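Local atomic coordinates of diol-dehydratase (Roseburia inulinivorans, PDB entry 5I2A), a protein that dehydrates 1,2-propanediol without the help of vitamin B12, as a lyase of the glycyl radical enzyme family. Residues A[150-154]-A[457-461]; A[166-170]-A[527-532]. All blocks are in the same frame, centred on the assembly; numbering follows the deposited sequence.

In the fold
From the N terminus, the chain leaves helix 143-150 through residues 150-154, passes strand 154-155 and helix 157-161, and reaches strand 165-167, which opens 166-170. Interaction 1 closes a loop of 302 residues when the chain returns at 457-461, tying the end of helix 143-150 and the start of strand 154-155 to the place where strand 454-457 gives way to helix 459-467. Interaction 2 closes later, after helix 489-521, and ties the exit of strand 165-167 and the N-cap of helix 171-190 to the end of helix 525-529. The two loops cross, their segments alternating along the chain. The contacts do not touch: their centres lie 33 Å apart, their nearest atoms about 15 Å.

Interaction 1. Residues A[150-154]-A[457-461]; sequences KHNFF and NMCRP
The ring of Phe-153 has the backbone N of Pro-461 at its edge, 4.0 Å from CE1, while Arg-460 CB approaches CD1 obliquely at 3.7 Å. The guanidinium of Arg-460 lies beyond one face of that ring, the planes 23° apart, but CZ is 5.7 Å from the ring centroid, so any cation-pi attraction is weak. At the guanidinium's own edge sits His-151 O, which takes a hydrogen bond from NH1 at 2.8 Å (N-H...O 156°), in the guanidinium plane though NH1 is tilted from that of the carbonyl. Bends at chi2 and chi3 carry the arginine there, and CD passes 3.2 Å from Asn-152 O.

Beside this, Asn-457 N donates to Phe-153 O at 2.9 Å, at the end of the antiparallel pairing of strands 154-155 and 454-457. A water links Asn-152 O to Asn-457 ND2, which also bonds Thr-706, while OD1 accepts from Cys-459 N in an Asx turn ahead of helix 459-467. Arginine and water thus satisfy two carbonyls of the Schellman turn just past helix 143-150. The arginine is probably stabilised as a cation by its salt bridge to Glu-463 and, weakly, by Asp-471, which also bonds His-151 ND1.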
loop_
_atom_site.group_PDB
_atom_site.type_symbol
_atom_site.label_atom_id
_atom_site.label_comp_id
_atom_site.label_asym_id
_atom_site.label_seq_id
_atom_site.Cartn_x
_atom_site.Cartn_y
_atom_site.Cartn_z
ATOM N N LYS A 150 -26.200 0.828 -9.878
ATOM C CA LYS A 150 -26.919 1.610 -10.880
ATOM C C LYS A 150 -28.413 1.269 -10.838
ATOM O O LYS A 150 -29.264 2.125 -11.037
ATOM C CB LYS A 150 -26.326 1.352 -12.271
ATOM C CG LYS A 150 -27.003 2.082 -13.423
ATOM C CD LYS A 150 -26.253 1.828 -14.738
ATOM C CE LYS A 150 -27.188 1.419 -15.873
ATOM N NZ LYS A 150 -28.275 2.416 -16.115
ATOM N N HIS A 151 -28.718 0.021 -10.518
ATOM C CA HIS A 151 -30.100 -0.411 -10.397
ATOM C C HIS A 151 -30.586 -0.428 -8.944
ATOM O O HIS A 151 -31.599 -1.058 -8.616
ATOM C CB HIS A 151 -30.260 -1.780 -11.052
ATOM C CG HIS A 151 -30.124 -1.735 -12.542
ATOM N ND1 HIS A 151 -31.190 -1.470 -13.376
ATOM C CD2 HIS A 151 -29.043 -1.880 -13.346
ATOM C CE1 HIS A 151 -30.774 -1.476 -14.632
ATOM N NE2 HIS A 151 -29.477 -1.730 -14.642
ATOM N N ASN A 152 -29.848 0.275 -8.087
ATOM C CA ASN A 152 -30.290 0.566 -6.724
ATOM C C ASN A 152 -30.605 -0.653 -5.849
ATOM O O ASN A 152 -31.542 -0.619 -5.052
ATOM C CB ASN A 152 -31.517 1.479 -6.774
ATOM C CG ASN A 152 -31.245 2.760 -7.528
ATOM O OD1 ASN A 152 -30.211 3.385 -7.339
ATOM N ND2 ASN A 152 -32.160 3.141 -8.403
ATOM N N PHE A 153 -29.828 -1.722 -5.987
ATOM C CA PHE A 153 -29.949 -2.834 -5.048
ATOM C C PHE A 153 -29.436 -2.417 -3.678
ATOM O O PHE A 153 -29.984 -2.827 -2.662
ATOM C CB PHE A 153 -29.203 -4.073 -5.553
ATOM C CG PHE A 153 -29.922 -4.767 -6.663
ATOM C CD1 PHE A 153 -30.882 -5.715 -6.386
ATOM C CD2 PHE A 153 -29.677 -4.431 -7.978
ATOM C CE1 PHE A 153 -31.569 -6.328 -7.405
ATOM C CE2 PHE A 153 -30.356 -5.050 -9.010
ATOM C CZ PHE A 153 -31.299 -5.991 -8.729
ATOM N N PHE A 154 -28.382 -1.599 -3.673
ATOM C CA PHE A 154 -27.768 -1.110 -2.449
ATOM C C PHE A 154 -26.987 0.173 -2.741
ATOM O O PHE A 154 -26.656 0.449 -3.886
ATOM C CB PHE A 154 -26.833 -2.176 -1.830
ATOM C CG PHE A 154 -25.719 -2.620 -2.750
ATOM C CD1 PHE A 154 -24.534 -1.899 -2.830
ATOM C CD2 PHE A 154 -25.862 -3.749 -3.538
ATOM C CE1 PHE A 154 -23.509 -2.296 -3.676
ATOM C CE2 PHE A 154 -24.836 -4.155 -4.396
ATOM C CZ PHE A 154 -23.667 -3.426 -4.473
ATOM N N ASN A 457 -31.365 -2.692 -0.074
ATOM C CA ASN A 457 -32.816 -2.746 -0.244
ATOM C C ASN A 457 -33.276 -4.188 -0.473
ATOM O O ASN A 457 -33.126 -4.716 -1.569
ATOM C CB ASN A 457 -33.240 -1.846 -1.421
ATOM C CG ASN A 457 -34.756 -1.685 -1.529
ATOM O OD1 ASN A 457 -35.517 -2.527 -1.059
ATOM N ND2 ASN A 457 -35.191 -0.583 -2.145
ATOM N N MET A 458 -33.844 -4.813 0.553
ATOM C CA MET A 458 -34.254 -6.212 0.445
ATOM C C MET A 458 -35.457 -6.387 -0.484
ATOM O O MET A 458 -35.743 -7.499 -0.901
ATOM C CB MET A 458 -34.573 -6.810 1.830
ATOM C CG MET A 458 -33.414 -6.723 2.843
ATOM S SD MET A 458 -33.884 -7.245 4.510
ATOM C CE MET A 458 -34.555 -8.853 4.155
ATOM N N CYS A 459 -36.146 -5.300 -0.824
ATOM C CA CYS A 459 -37.245 -5.390 -1.786
ATOM C C CYS A 459 -36.785 -5.493 -3.249
ATOM O O CYS A 459 -37.534 -5.978 -4.103
ATOM C CB CYS A 459 -38.181 -4.180 -1.648
ATOM S SG CYS A 459 -39.068 -4.108 -0.098
ATOM N N ARG A 460 -35.589 -5.000 -3.566
ATOM C CA ARG A 460 -35.188 -5.021 -4.971
ATOM C C ARG A 460 -34.933 -6.461 -5.476
ATOM O O ARG A 460 -35.383 -6.795 -6.569
ATOM C CB ARG A 460 -33.988 -4.105 -5.212
ATOM C CG ARG A 460 -34.333 -2.607 -5.044
ATOM C CD ARG A 460 -34.236 -1.837 -6.384
ATOM N NE ARG A 460 -35.299 -2.249 -7.266
ATOM C CZ ARG A 460 -35.275 -2.254 -8.591
ATOM N NH1 ARG A 460 -34.215 -1.849 -9.283
ATOM N NH2 ARG A 460 -36.357 -2.678 -9.222
ATOM N N PRO A 461 -34.252 -7.320 -4.679
ATOM C CA PRO A 461 -34.178 -8.729 -5.081
ATOM C C PRO A 461 -35.546 -9.393 -5.221
ATOM O O PRO A 461 -35.680 -10.297 -6.043
ATOM C CB PRO A 461 -33.378 -9.376 -3.939
ATOM C CG PRO A 461 -32.479 -8.282 -3.486
ATOM C CD PRO A 461 -33.401 -7.070 -3.502
HETATM O O HOH W 1 -33.076 0.957 -3.430
#

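Interaction 2. Residues A[166-170]-A[527-532]; sequences HVTVQ and ESCLVD. With EDO (1,2-ethanediol), chain C.
Gln-170 grips 527-532 twice: its backbone N donates to Leu-530 O at 3.0 Å, and its side-chain NE2 reaches Asp-532 OD1 at 2.8 Å. The second bond stays in the plane of the glutamine amide but meets the carboxylate from above, the two planes 71° apart. CG, anti to the carbonyl carbon (chi1 -70°), runs past Leu-530 O and lets the extended chain arrive at the acid crosswise.

Apolar contacts lie alongside. Val-169 CG2 packs on Leu-530 CB and on Val-531 CG2. Val-167 CG2 meets Val-531 CG2 tip to tip at 4.2 Å and also packs against the OE2 oxygen of Glu-527, whose OE1 is taken by Gln-542. Ile-272 and Leu-276 of helix 262-279 cover Val-169.

Farther out, a water bridges Gln-170 OE1 to Cys-529 O. Gln-170 stands at the N-cap position of helix 171-190; its OE1 also bonds Thr-173 in the first turn, and NE2 bonds Gly-445 O. A leucine in place of Gln-170 would probably leave Asp-532 OD1 and Gly-445 O without this amide donor, and the acid freer to turn.

At the other end, His-166 NE2 donates in the ring plane to O2 of a 1,2-ethanediol, probably from the crystallisation liquor, at 2.8 Å. The diol is also hydrogen-bonded to His-283, Ser-284, Glu-440 and Asp-452, consistent with the diol pocket of related glycyl radical dehydratases. The buried amide of Gln-170, giving NE2 to both Asp-532 and Gly-445, thus holds the far end of a segment whose beginning, at His-166, probably lines the substrate pocket.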
loop_
_atom_site.group_PDB
_atom_site.type_symbol
_atom_site.label_atom_id
_atom_site.label_comp_id
_atom_site.label_asym_id
_atom_site.label_seq_id
_atom_site.Cartn_x
_atom_site.Cartn_y
_atom_site.Cartn_z
ATOM N N HIS A 166 -17.571 6.085 12.978
ATOM C CA HIS A 166 -18.319 4.979 13.589
ATOM C C HIS A 166 -17.469 4.250 14.620
ATOM O O HIS A 166 -17.184 3.064 14.502
ATOM C CB HIS A 166 -18.832 4.018 12.502
ATOM C CG HIS A 166 -19.887 4.634 11.647
ATOM N ND1 HIS A 166 -19.616 5.662 10.762
ATOM C CD2 HIS A 166 -21.227 4.447 11.602
ATOM C CE1 HIS A 166 -20.739 6.054 10.192
ATOM N NE2 HIS A 166 -21.731 5.322 10.674
ATOM N N VAL A 167 -17.054 5.002 15.621
ATOM C CA VAL A 167 -16.132 4.503 16.609
ATOM C C VAL A 167 -16.318 5.259 17.923
ATOM O O VAL A 167 -16.676 6.448 17.940
ATOM C CB VAL A 167 -14.663 4.637 16.125
ATOM C CG1 VAL A 167 -14.331 6.096 15.835
ATOM C CG2 VAL A 167 -13.682 4.063 17.161
ATOM N N THR A 168 -16.109 4.533 19.016
ATOM C CA THR A 168 -15.915 5.113 20.331
ATOM C C THR A 168 -14.468 4.893 20.741
ATOM O O THR A 168 -14.037 3.789 21.066
ATOM C CB THR A 168 -16.824 4.493 21.390
ATOM O OG1 THR A 168 -18.179 4.778 21.070
ATOM C CG2 THR A 168 -16.475 5.047 22.774
ATOM N N VAL A 169 -13.749 5.988 20.754
ATOM C CA VAL A 169 -12.332 6.009 20.968
ATOM C C VAL A 169 -12.078 5.948 22.498
ATOM O O VAL A 169 -13.029 6.011 23.291
ATOM C CB VAL A 169 -11.802 7.293 20.294
ATOM C CG1 VAL A 169 -11.685 8.481 21.264
ATOM C CG2 VAL A 169 -10.669 7.048 19.391
ATOM N N GLN A 170 -10.827 5.801 22.921
ATOM C CA GLN A 170 -10.513 5.754 24.349
ATOM C C GLN A 170 -10.485 7.155 24.984
ATOM O O GLN A 170 -9.416 7.669 25.307
ATOM C CB GLN A 170 -9.160 5.059 24.584
ATOM C CG GLN A 170 -9.131 3.548 24.324
ATOM C CD GLN A 170 -7.701 2.989 24.226
ATOM O OE1 GLN A 170 -6.751 3.571 24.758
ATOM N NE2 GLN A 170 -7.548 1.861 23.528
ATOM N N GLU A 527 -6.962 9.185 15.312
ATOM C CA GLU A 527 -8.002 8.228 15.692
ATOM C C GLU A 527 -7.395 6.857 16.058
ATOM O O GLU A 527 -7.796 6.237 17.042
ATOM C CB GLU A 527 -9.028 8.074 14.578
ATOM C CG GLU A 527 -10.262 7.257 14.966
ATOM C CD GLU A 527 -10.131 5.779 14.655
ATOM O OE1 GLU A 527 -9.210 5.402 13.900
ATOM O OE2 GLU A 527 -10.959 4.991 15.164
ATOM N N SER A 528 -6.400 6.408 15.299
ATOM C CA SER A 528 -5.812 5.087 15.545
ATOM C C SER A 528 -5.116 4.973 16.906
ATOM O O SER A 528 -5.187 3.926 17.551
ATOM C CB SER A 528 -4.810 4.711 14.437
ATOM O OG SER A 528 -5.460 4.548 13.192
ATOM N N CYS A 529 -4.457 6.041 17.347
ATOM C CA CYS A 529 -3.652 5.934 18.555
ATOM C C CYS A 529 -4.544 5.763 19.779
ATOM O O CYS A 529 -4.090 5.300 20.814
ATOM C CB CYS A 529 -2.726 7.149 18.734
ATOM S SG CYS A 529 -3.466 8.715 19.295
ATOM N N LEU A 530 -5.822 6.105 19.639
ATOM C CA LEU A 530 -6.769 5.939 20.737
ATOM C C LEU A 530 -7.607 4.648 20.612
ATOM O O LEU A 530 -8.641 4.495 21.265
ATOM C CB LEU A 530 -7.674 7.167 20.816
ATOM C CG LEU A 530 -6.946 8.505 20.943
ATOM C CD1 LEU A 530 -7.945 9.643 21.010
ATOM C CD2 LEU A 530 -6.033 8.475 22.180
ATOM N N VAL A 531 -7.153 3.718 19.769
ATOM C CA VAL A 531 -7.828 2.434 19.599
ATOM C C VAL A 531 -6.815 1.279 19.672
ATOM O O VAL A 531 -5.879 1.251 18.879
ATOM C CB VAL A 531 -8.571 2.359 18.231
ATOM C CG1 VAL A 531 -9.159 0.960 18.009
ATOM C CG2 VAL A 531 -9.644 3.432 18.102
ATOM N N ASP A 532 -6.996 0.336 20.602
ATOM C CA ASP A 532 -6.159 -0.870 20.630
ATOM C C ASP A 532 -6.426 -1.700 19.372
ATOM O O ASP A 532 -7.580 -1.843 18.982
ATOM C CB ASP A 532 -6.444 -1.743 21.850
ATOM C CG ASP A 532 -6.190 -1.042 23.169
ATOM O OD1 ASP A 532 -5.452 -0.041 23.214
ATOM O OD2 ASP A 532 -6.736 -1.527 24.167
HETATM C C1 EDO C . -25.461 5.155 11.859
HETATM O O1 EDO C . -24.264 4.939 12.602
HETATM C C2 EDO C . -25.251 6.406 11.000
HETATM O O2 EDO C . -24.281 6.187 9.955
HETATM O O HOH W 2 -4.296 4.328 23.490
#